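Local coordinates for Lmo1340 protein (Listeria monocytogenes, PDB 4NLM) that is of unknown function but is probably a surface lipoprotein, its chain containing a YqgU-like beta-propeller domain, at residues Q41-R49 with V59-G67; R263-Y274 with T286-I295. All blocks are in the same frame, centred on the assembly; numbering follows the deposited sequence. Where two conformers were deposited one is given.

In the fold
The two contacts illustrate how a beta propeller is held together, first within a blade and then between neighbouring sheets. Interaction 1 is local: it ties together two consecutive strands, 47-55 and 58-65, of one antiparallel sheet. Interaction 2 joins different sheets, because residues 286-295 leave strand 284-289 and come back to pair in parallel with the end of strand 255-266. Their centres lie about 32 Å apart, and no element is common to both. Each is partly buried, and waters bridge the segments in both. Interaction 1 relies on a bulged backbone ladder and amide side chains, whereas interaction 2 combines a short parallel ladder with proline and aromatic packing.

Interaction 1: residues Q41-R49 with V59-G67; sequences QIKTKEFQR and VLLQTKKSG
Phe-47 and Leu-61 form the close-packed side of this hairpin contact. The leucine methyl CD1 comes to the edge of the phenylalanine ring, 3.7 Å from CE1, while its other methyl, CD2, meets Ile-42 CD1 tip to tip at 3.9 Å. Thr-63 CG2 adds a looser touch to the same isoleucine end.

The backbone ladder carries a classic beta bulge. Gln-62 O accepts from two successive amides, Gln-48 N at 2.9 Å and Arg-49 N at 3.2 Å, both arriving from the same face of its carbonyl plane, and Gln-62 N donates back to Arg-49 O at 2.9 Å. One extra residue is thereby accommodated on the 47-49 side. Before the bulge, Glu-46 O is held twice: Lys-64 N binds it in the carbonyl plane at 2.9 Å, and Gln-48 NE2 comes from above that plane at 3.3 Å. The glutamine reaches back because its chain bends at chi2 (-61°), which also brings NE2 close to Lys-64 CB as the two side chains cross.

The margins are wetter. One water bridges Lys-45 O and Lys-64 O, a second links Glu-46 OE2 to Thr-63 OG1, and a third donates to Gln-62 OE1 with a weak bond from Arg-49 NE. Beyond them the extended chains of Lys-64 and Lys-65 are exposed.

Strand 68-75 flanks 58-65 on the side away from 47-55, touching Gln-62 through Phe-71 and Thr-63 through Tyr-70. Ile-42, whose backbone bonds to Asn-357, and Phe-47 both pack on Ile-356 of strand 352-357, so the contact borders the neighbouring sheet.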
loop_
_atom_site.group_PDB
_atom_site.type_symbol
_atom_site.label_atom_id
_atom_site.label_comp_id
_atom_site.label_asym_id
_atom_site.label_seq_id
_atom_site.Cartn_x
_atom_site.Cartn_y
_atom_site.Cartn_z
ATOM N N GLN A 41 -5.535 14.937 -19.831
ATOM C CA GLN A 41 -4.279 15.667 -19.845
ATOM C C GLN A 41 -4.186 16.563 -18.628
ATOM O O GLN A 41 -5.135 17.267 -18.299
ATOM C CB GLN A 41 -4.159 16.553 -21.095
ATOM C CG GLN A 41 -3.852 15.827 -22.399
ATOM C CD GLN A 41 -3.481 16.782 -23.521
ATOM O OE1 GLN A 41 -3.288 17.979 -23.296
ATOM N NE2 GLN A 41 -3.368 16.255 -24.733
ATOM N N ILE A 42 -3.053 16.508 -17.942
ATOM C CA ILE A 42 -2.812 17.396 -16.814
ATOM C C ILE A 42 -1.361 17.842 -16.964
ATOM O O ILE A 42 -0.458 17.024 -17.213
ATOM C CB ILE A 42 -3.018 16.713 -15.448
ATOM C CG1 ILE A 42 -4.412 16.117 -15.367
ATOM C CG2 ILE A 42 -2.799 17.715 -14.324
ATOM C CD1 ILE A 42 -4.694 15.384 -14.067
ATOM N N LYS A 43 -1.140 19.137 -16.758
ATOM C CA LYS A 43 0.200 19.716 -16.779
ATOM C C LYS A 43 1.073 18.960 -15.795
ATOM O O LYS A 43 0.666 18.649 -14.672
ATOM C CB LYS A 43 0.177 21.202 -16.408
ATOM C CG LYS A 43 -0.557 22.079 -17.414
ATOM C CD LYS A 43 -0.571 23.538 -16.994
ATOM C CE LYS A 43 -1.299 24.391 -18.020
ATOM N NZ LYS A 43 -1.443 25.804 -17.583
ATOM N N THR A 44 2.293 18.690 -16.207
ATOM C CA THR A 44 3.205 17.892 -15.417
ATOM C C THR A 44 3.408 18.335 -13.975
ATOM O O THR A 44 3.299 17.523 -13.057
ATOM C CB THR A 44 4.566 17.823 -16.121
ATOM O OG1 THR A 44 4.349 17.513 -17.495
ATOM C CG2 THR A 44 5.457 16.758 -15.494
ATOM N N LYS A 45 3.664 19.619 -13.767
ATOM C CA LYS A 45 3.929 20.135 -12.427
ATOM C C LYS A 45 2.666 20.246 -11.574
ATOM O O LYS A 45 2.737 20.278 -10.341
ATOM C CB LYS A 45 4.679 21.464 -12.512
ATOM C CG LYS A 45 6.115 21.303 -13.009
ATOM C CD LYS A 45 6.834 20.254 -12.175
ATOM C CE LYS A 45 8.189 19.893 -12.757
ATOM N NZ LYS A 45 8.825 18.787 -11.989
ATOM N N GLU A 46 1.516 20.253 -12.236
ATOM C CA GLU A 46 0.222 20.336 -11.562
ATOM C C GLU A 46 -0.226 18.952 -11.051
ATOM O O GLU A 46 -0.740 18.829 -9.965
ATOM C CB GLU A 46 -0.814 20.892 -12.519
ATOM C CG GLU A 46 -2.170 21.063 -11.913
ATOM C CD GLU A 46 -3.177 21.785 -12.791
ATOM O OE1 GLU A 46 -2.830 22.333 -13.855
ATOM O OE2 GLU A 46 -4.353 21.798 -12.365
ATOM N N PHE A 47 -0.005 17.913 -11.845
ATOM C CA PHE A 47 -0.375 16.548 -11.466
ATOM C C PHE A 47 0.555 16.132 -10.349
ATOM O O PHE A 47 1.766 16.257 -10.478
ATOM C CB PHE A 47 -0.191 15.631 -12.671
ATOM C CG PHE A 47 -0.412 14.148 -12.376
ATOM C CD1 PHE A 47 -1.571 13.685 -11.743
ATOM C CD2 PHE A 47 0.541 13.229 -12.725
ATOM C CE1 PHE A 47 -1.748 12.358 -11.501
ATOM C CE2 PHE A 47 0.361 11.882 -12.490
ATOM C CZ PHE A 47 -0.784 11.444 -11.872
ATOM N N GLN A 48 -0.024 15.668 -9.244
ATOM C CA GLN A 48 0.769 15.124 -8.140
ATOM C C GLN A 48 0.782 13.598 -8.278
ATOM O O GLN A 48 1.808 12.972 -8.458
ATOM C CB GLN A 48 0.275 15.619 -6.778
ATOM C CG GLN A 48 0.238 17.129 -6.696
ATOM C CD GLN A 48 1.621 17.721 -6.890
ATOM O OE1 GLN A 48 2.564 17.355 -6.189
ATOM N NE2 GLN A 48 1.753 18.602 -7.860
ATOM N N ARG A 49 -0.381 12.963 -8.158
ATOM C CA ARG A 49 -0.485 11.535 -8.364
ATOM C C ARG A 49 -1.934 11.095 -8.382
ATOM O O ARG A 49 -2.830 11.836 -7.989
ATOM C CB ARG A 49 0.213 10.762 -7.245
ATOM C CG ARG A 49 -0.454 10.945 -5.877
ATOM C CD ARG A 49 0.157 10.091 -4.780
ATOM N NE ARG A 49 1.528 10.478 -4.508
ATOM C CZ ARG A 49 2.619 9.850 -4.950
ATOM N NH1 ARG A 49 3.801 10.324 -4.620
ATOM N NH2 ARG A 49 2.547 8.738 -5.685
ATOM N N VAL A 59 -10.939 6.822 -9.743
ATOM C CA VAL A 59 -9.742 6.924 -8.949
ATOM C C VAL A 59 -9.737 8.250 -8.191
ATOM O O VAL A 59 -10.475 9.166 -8.527
ATOM C CB VAL A 59 -8.466 6.818 -9.805
ATOM C CG1 VAL A 59 -8.458 5.468 -10.497
ATOM C CG2 VAL A 59 -8.319 7.996 -10.775
ATOM N N LEU A 60 -8.898 8.290 -7.158
ATOM C CA LEU A 60 -8.622 9.512 -6.414
ATOM C C LEU A 60 -7.415 10.244 -7.035
ATOM O O LEU A 60 -6.346 9.707 -7.028
ATOM C CB LEU A 60 -8.367 9.183 -4.938
ATOM C CG LEU A 60 -8.052 10.365 -4.030
ATOM C CD1 LEU A 60 -9.169 11.365 -4.040
ATOM C CD2 LEU A 60 -7.732 9.897 -2.627
ATOM N N LEU A 61 -7.712 11.412 -7.563
ATOM C CA LEU A 61 -6.736 12.266 -8.254
ATOM C C LEU A 61 -6.318 13.419 -7.381
ATOM O O LEU A 61 -7.144 14.152 -6.868
ATOM C CB LEU A 61 -7.395 12.800 -9.527
ATOM C CG LEU A 61 -6.593 13.786 -10.334
ATOM C CD1 LEU A 61 -5.271 13.223 -10.857
ATOM C CD2 LEU A 61 -7.412 14.367 -11.480
ATOM N N GLN A 62 -5.005 13.599 -7.263
ATOM C CA GLN A 62 -4.391 14.693 -6.497
ATOM C C GLN A 62 -3.604 15.599 -7.441
ATOM O O GLN A 62 -2.711 15.154 -8.158
ATOM C CB GLN A 62 -3.475 14.110 -5.441
ATOM C CG GLN A 62 -2.853 15.160 -4.514
ATOM C CD GLN A 62 -1.856 14.554 -3.577
ATOM O OE1 GLN A 62 -1.969 13.382 -3.214
ATOM N NE2 GLN A 62 -0.905 15.360 -3.122
ATOM N N THR A 63 -3.978 16.873 -7.418
ATOM C CA THR A 63 -3.310 17.907 -8.220
ATOM C C THR A 63 -3.062 19.100 -7.295
ATOM O O THR A 63 -3.599 19.175 -6.184
ATOM C CB THR A 63 -4.183 18.359 -9.388
ATOM O OG1 THR A 63 -5.438 18.871 -8.926
ATOM C CG2 THR A 63 -4.432 17.235 -10.392
ATOM N N LYS A 64 -2.232 20.031 -7.757
ATOM C CA LYS A 64 -1.902 21.218 -6.959
ATOM C C LYS A 64 -1.679 22.410 -7.858
ATOM O O LYS A 64 -0.964 22.330 -8.877
ATOM C CB LYS A 64 -0.638 20.987 -6.114
ATOM C CG LYS A 64 -0.310 22.148 -5.181
ATOM C CD LYS A 64 0.887 21.861 -4.299
ATOM C CE LYS A 64 1.233 23.073 -3.451
ATOM N NZ LYS A 64 2.509 22.882 -2.709
ATOM N N LYS A 65 -2.287 23.527 -7.481
ATOM C CA LYS A 65 -2.168 24.760 -8.229
ATOM C C LYS A 65 -2.321 25.949 -7.305
ATOM O O LYS A 65 -3.207 25.976 -6.446
ATOM C CB LYS A 65 -3.229 24.820 -9.319
ATOM C CG LYS A 65 -3.193 26.110 -10.121
ATOM C CD LYS A 65 -4.268 26.116 -11.185
ATOM C CE LYS A 65 -4.365 27.445 -11.908
ATOM N NZ LYS A 65 -5.492 27.447 -12.883
ATOM N N SER A 66 -1.445 26.932 -7.479
ATOM C CA SER A 66 -1.490 28.129 -6.668
ATOM C C SER A 66 -1.503 27.822 -5.174
ATOM O O SER A 66 -2.184 28.495 -4.404
ATOM C CB SER A 66 -2.690 28.972 -7.071
ATOM O OG SER A 66 -2.464 29.515 -8.346
ATOM N N GLY A 67 -0.743 26.812 -4.770
ATOM C CA GLY A 67 -0.628 26.446 -3.361
ATOM C C GLY A 67 -1.754 25.636 -2.787
ATOM O O GLY A 67 -1.716 25.286 -1.623
HETATM O O HOH W 1 1.978 22.243 -8.455
HETATM O O HOH W 2 -5.243 21.646 -9.780
HETATM O O HOH W 3 0.031 12.072 -2.001
#

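Interaction 2: residues R263-Y274 with T286-I295; sequences REYDELGTFVPY and TFVPYKSAKI
Arg-263 O is gripped from the opposite segment by Ser-292, whose hydroxyl OG donates along a lone pair in the carbonyl plane at 2.7 Å; Ala-293 N adds a weak bond to the same oxygen. With OG anti to the serine backbone N (chi1 -180°), the hydroxyl is turned to the Arg-263 carbonyl across the contact. The parallel pairing continues as Tyr-265 N donates to Ala-293 O (3.2 Å) and Tyr-265 O accepts from Ile-295 N (2.9 Å).

The Tyr-265 ring folds over this ladder. Its chi1 of 51° sets CG between the backbone N and the carbonyl carbon, and one ring face then covers the Ala-293 to Lys-294 peptide, with CE1 3.6 Å from Ala-293 C. Ile-295 CG2 packs against Phe-271 CG at 3.9 Å, the two side chains crossing at about a right angle. Glu-264 lays its carboxylate against Pro-289 CB; OE1 is bonded to Tyr-302 OH, and OE2 reaches Lys-291 O through a water.

Farther along, Pro-273 CB meets Phe-287 CB at 4.0 Å, and Phe-287 N donates to Tyr-274 O at 3.1 Å.

The contact thus joins two sheets: strand 243-249 flanks 255-266, with Leu-244 touching Arg-263, while strand 302-308 borders 284-289 and sets Tyr-302 against Phe-271.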
loop_
_atom_site.group_PDB
_atom_site.type_symbol
_atom_site.label_atom_id
_atom_site.label_comp_id
_atom_site.label_asym_id
_atom_site.label_seq_id
_atom_site.Cartn_x
_atom_site.Cartn_y
_atom_site.Cartn_z
ATOM N N ARG A 263 15.821 -14.529 -7.353
ATOM C CA ARG A 263 16.148 -13.484 -6.381
ATOM C C ARG A 263 17.145 -12.461 -6.912
ATOM O O ARG A 263 18.249 -12.817 -7.362
ATOM C CB ARG A 263 16.768 -14.122 -5.143
ATOM C CG ARG A 263 17.225 -13.137 -4.092
ATOM C CD ARG A 263 17.705 -13.833 -2.823
ATOM N NE ARG A 263 18.423 -12.900 -1.952
ATOM C CZ ARG A 263 19.719 -12.610 -2.050
ATOM N NH1 ARG A 263 20.231 -11.708 -1.245
ATOM N NH2 ARG A 263 20.505 -13.184 -2.961
ATOM N N GLU A 264 16.742 -11.203 -6.859
ATOM C CA GLU A 264 17.654 -10.107 -7.133
ATOM C C GLU A 264 18.187 -9.560 -5.815
ATOM O O GLU A 264 17.579 -9.733 -4.738
ATOM C CB GLU A 264 16.967 -8.997 -7.890
ATOM C CG GLU A 264 16.799 -9.279 -9.362
ATOM C CD GLU A 264 16.078 -8.162 -10.101
ATOM O OE1 GLU A 264 15.383 -7.342 -9.453
ATOM O OE2 GLU A 264 16.196 -8.131 -11.347
ATOM N N TYR A 265 19.302 -8.875 -5.913
ATOM C CA TYR A 265 19.935 -8.275 -4.765
ATOM C C TYR A 265 20.710 -7.053 -5.213
ATOM O O TYR A 265 21.069 -6.928 -6.369
ATOM C CB TYR A 265 20.817 -9.312 -4.041
ATOM C CG TYR A 265 21.769 -10.042 -4.931
ATOM C CD1 TYR A 265 21.347 -11.154 -5.660
ATOM C CD2 TYR A 265 23.084 -9.630 -5.074
ATOM C CE1 TYR A 265 22.221 -11.828 -6.493
ATOM C CE2 TYR A 265 23.961 -10.307 -5.894
ATOM C CZ TYR A 265 23.525 -11.397 -6.607
ATOM O OH TYR A 265 24.413 -12.050 -7.431
ATOM N N ASP A 266 20.890 -6.127 -4.301
ATOM C CA ASP A 266 21.629 -4.930 -4.635
ATOM C C ASP A 266 22.773 -4.880 -3.649
ATOM O O ASP A 266 23.091 -5.899 -3.014
ATOM C CB ASP A 266 20.724 -3.683 -4.593
ATOM C CG ASP A 266 19.952 -3.547 -3.280
ATOM O OD1 ASP A 266 20.502 -3.918 -2.219
ATOM O OD2 ASP A 266 18.795 -3.060 -3.312
ATOM N N GLU A 267 23.381 -3.704 -3.518
ATOM C CA GLU A 267 24.527 -3.533 -2.634
ATOM C C GLU A 267 24.195 -3.714 -1.159
ATOM O O GLU A 267 25.072 -4.036 -0.382
ATOM C CB GLU A 267 25.208 -2.168 -2.885
ATOM C CG GLU A 267 25.873 -2.101 -4.262
ATOM C CD GLU A 267 26.188 -0.693 -4.733
ATOM O OE1 GLU A 267 27.127 -0.541 -5.541
ATOM O OE2 GLU A 267 25.497 0.257 -4.309
ATOM N N LEU A 268 22.921 -3.592 -0.796
ATOM C CA LEU A 268 22.496 -3.670 0.593
ATOM C C LEU A 268 21.865 -4.991 1.028
ATOM O O LEU A 268 21.719 -5.222 2.225
ATOM C CB LEU A 268 21.535 -2.513 0.883
ATOM C CG LEU A 268 22.093 -1.111 0.570
ATOM C CD1 LEU A 268 21.090 -0.024 0.951
ATOM C CD2 LEU A 268 23.411 -0.843 1.287
ATOM N N GLY A 269 21.537 -5.864 0.079
ATOM C CA GLY A 269 20.866 -7.130 0.395
ATOM C C GLY A 269 19.806 -7.504 -0.635
ATOM O O GLY A 269 19.829 -7.028 -1.765
ATOM N N THR A 270 18.863 -8.357 -0.237
ATOM C CA THR A 270 17.821 -8.801 -1.131
ATOM C C THR A 270 16.986 -7.639 -1.640
ATOM O O THR A 270 16.666 -6.721 -0.899
ATOM C CB THR A 270 16.894 -9.806 -0.408
ATOM O OG1 THR A 270 17.648 -10.955 0.003
ATOM C CG2 THR A 270 15.776 -10.256 -1.312
ATOM N N PHE A 271 16.618 -7.699 -2.922
ATOM C CA PHE A 271 15.738 -6.715 -3.529
ATOM C C PHE A 271 14.376 -7.379 -3.737
ATOM O O PHE A 271 14.302 -8.464 -4.294
ATOM C CB PHE A 271 16.281 -6.249 -4.886
ATOM C CG PHE A 271 15.389 -5.255 -5.556
ATOM C CD1 PHE A 271 15.355 -3.939 -5.128
ATOM C CD2 PHE A 271 14.538 -5.642 -6.563
ATOM C CE1 PHE A 271 14.521 -3.022 -5.720
ATOM C CE2 PHE A 271 13.707 -4.726 -7.168
ATOM C CZ PHE A 271 13.689 -3.414 -6.743
ATOM N N VAL A 272 13.289 -6.754 -3.287
ATOM C CA VAL A 272 11.958 -7.343 -3.440
ATOM C C VAL A 272 11.188 -6.510 -4.456
ATOM O O VAL A 272 10.939 -5.325 -4.243
ATOM C CB VAL A 272 11.214 -7.377 -2.116
ATOM C CG1 VAL A 272 9.849 -8.021 -2.307
ATOM C CG2 VAL A 272 12.014 -8.161 -1.085
ATOM N N PRO A 273 10.781 -7.117 -5.573
ATOM C CA PRO A 273 10.002 -6.380 -6.543
ATOM C C PRO A 273 8.635 -5.979 -5.996
ATOM O O PRO A 273 8.146 -6.537 -4.986
ATOM C CB PRO A 273 9.854 -7.366 -7.707
ATOM C CG PRO A 273 11.001 -8.295 -7.552
ATOM C CD PRO A 273 11.153 -8.446 -6.070
ATOM N N TYR A 274 7.973 -5.036 -6.642
ATOM C CA TYR A 274 6.657 -4.638 -6.222
ATOM C C TYR A 274 5.609 -5.741 -6.421
ATOM O O TYR A 274 5.627 -6.483 -7.405
ATOM C CB TYR A 274 6.177 -3.393 -6.963
ATOM C CG TYR A 274 6.940 -2.150 -6.574
ATOM C CD1 TYR A 274 6.742 -1.577 -5.324
ATOM C CD2 TYR A 274 7.864 -1.555 -7.427
ATOM C CE1 TYR A 274 7.448 -0.451 -4.937
ATOM C CE2 TYR A 274 8.575 -0.434 -7.053
ATOM C CZ TYR A 274 8.361 0.117 -5.813
ATOM O OH TYR A 274 9.090 1.231 -5.447
ATOM N N THR A 286 2.460 -9.801 -8.959
ATOM C CA THR A 286 3.810 -9.363 -8.608
ATOM C C THR A 286 4.687 -9.304 -9.836
ATOM O O THR A 286 4.506 -10.069 -10.790
ATOM C CB THR A 286 4.467 -10.319 -7.585
ATOM O OG1 THR A 286 5.734 -9.825 -7.160
ATOM C CG2 THR A 286 4.551 -11.744 -8.082
ATOM N N PHE A 287 5.671 -8.421 -9.787
ATOM C CA PHE A 287 6.773 -8.484 -10.732
ATOM C C PHE A 287 7.723 -9.588 -10.293
ATOM O O PHE A 287 7.890 -9.887 -9.092
ATOM C CB PHE A 287 7.482 -7.114 -10.877
ATOM C CG PHE A 287 6.616 -6.148 -11.557
ATOM C CD1 PHE A 287 6.521 -6.174 -12.948
ATOM C CD2 PHE A 287 5.875 -5.215 -10.863
ATOM C CE1 PHE A 287 5.664 -5.331 -13.594
ATOM C CE2 PHE A 287 5.032 -4.377 -11.510
ATOM C CZ PHE A 287 4.940 -4.413 -12.893
ATOM N N VAL A 288 8.361 -10.201 -11.289
ATOM C CA VAL A 288 9.285 -11.296 -11.094
ATOM C C VAL A 288 10.479 -11.073 -12.038
ATOM O O VAL A 288 10.268 -10.834 -13.202
ATOM C CB VAL A 288 8.607 -12.649 -11.427
ATOM C CG1 VAL A 288 9.542 -13.805 -11.296
ATOM C CG2 VAL A 288 7.434 -12.901 -10.514
ATOM N N PRO A 289 11.704 -11.240 -11.535
ATOM C CA PRO A 289 12.861 -11.099 -12.404
ATOM C C PRO A 289 13.042 -12.327 -13.273
ATOM O O PRO A 289 12.620 -13.401 -12.909
ATOM C CB PRO A 289 14.044 -10.999 -11.416
ATOM C CG PRO A 289 13.431 -10.877 -10.068
ATOM C CD PRO A 289 12.093 -11.491 -10.139
ATOM N N TYR A 290 13.745 -12.159 -14.382
ATOM C CA TYR A 290 14.054 -13.268 -15.259
ATOM C C TYR A 290 15.204 -14.140 -14.775
ATOM O O TYR A 290 15.312 -15.298 -15.166
ATOM C CB TYR A 290 14.354 -12.780 -16.667
ATOM C CG TYR A 290 13.134 -12.266 -17.355
ATOM C CD1 TYR A 290 12.135 -13.141 -17.747
ATOM C CD2 TYR A 290 12.966 -10.931 -17.615
ATOM C CE1 TYR A 290 11.012 -12.686 -18.368
ATOM C CE2 TYR A 290 11.821 -10.456 -18.224
ATOM C CZ TYR A 290 10.829 -11.368 -18.601
ATOM O OH TYR A 290 9.717 -10.918 -19.258
ATOM N N LYS A 291 16.068 -13.579 -13.942
ATOM C CA LYS A 291 17.193 -14.348 -13.441
ATOM C C LYS A 291 17.678 -13.753 -12.117
ATOM O O LYS A 291 17.414 -12.601 -11.813
ATOM C CB LYS A 291 18.334 -14.386 -14.454
ATOM C CG LYS A 291 19.027 -13.060 -14.633
ATOM C CD LYS A 291 20.150 -13.080 -15.675
ATOM C CE LYS A 291 20.567 -11.648 -15.941
ATOM N NZ LYS A 291 21.703 -11.547 -16.898
ATOM N N SER A 292 18.314 -14.597 -11.322
ATOM C CA SER A 292 18.887 -14.162 -10.074
ATOM C C SER A 292 20.149 -13.398 -10.377
ATOM O O SER A 292 21.014 -13.919 -11.067
ATOM C CB SER A 292 19.212 -15.360 -9.212
ATOM O OG SER A 292 19.772 -14.916 -7.981
ATOM N N ALA A 293 20.245 -12.169 -9.894
ATOM C CA ALA A 293 21.377 -11.291 -10.262
ATOM C C ALA A 293 21.377 -10.024 -9.472
ATOM O O ALA A 293 20.390 -9.667 -8.855
ATOM C CB ALA A 293 21.202 -10.889 -11.706
ATOM N N LYS A 294 22.518 -9.342 -9.455
ATOM C CA LYS A 294 22.609 -8.015 -8.870
ATOM C C LYS A 294 21.820 -7.053 -9.764
ATOM O O LYS A 294 21.944 -7.103 -10.993
ATOM C CB LYS A 294 24.074 -7.595 -8.758
ATOM C CG LYS A 294 24.304 -6.099 -8.834
ATOM C CD LYS A 294 23.650 -5.320 -7.712
ATOM C CE LYS A 294 23.865 -3.829 -7.929
ATOM N NZ LYS A 294 22.775 -2.995 -7.361
ATOM N N ILE A 295 21.006 -6.186 -9.159
ATOM C CA ILE A 295 20.109 -5.288 -9.931
ATOM C C ILE A 295 20.845 -4.409 -10.925
ATOM O O ILE A 295 21.869 -3.840 -10.597
ATOM C CB ILE A 295 19.175 -4.424 -9.045
ATOM C CG1 ILE A 295 19.958 -3.426 -8.199
ATOM C CG2 ILE A 295 18.288 -5.294 -8.172
ATOM C CD1 ILE A 295 19.343 -2.041 -8.096
HETATM O O HOH W 4 17.496 -9.982 -12.770
HETATM O O HOH W 5 7.153 -9.102 -4.945
#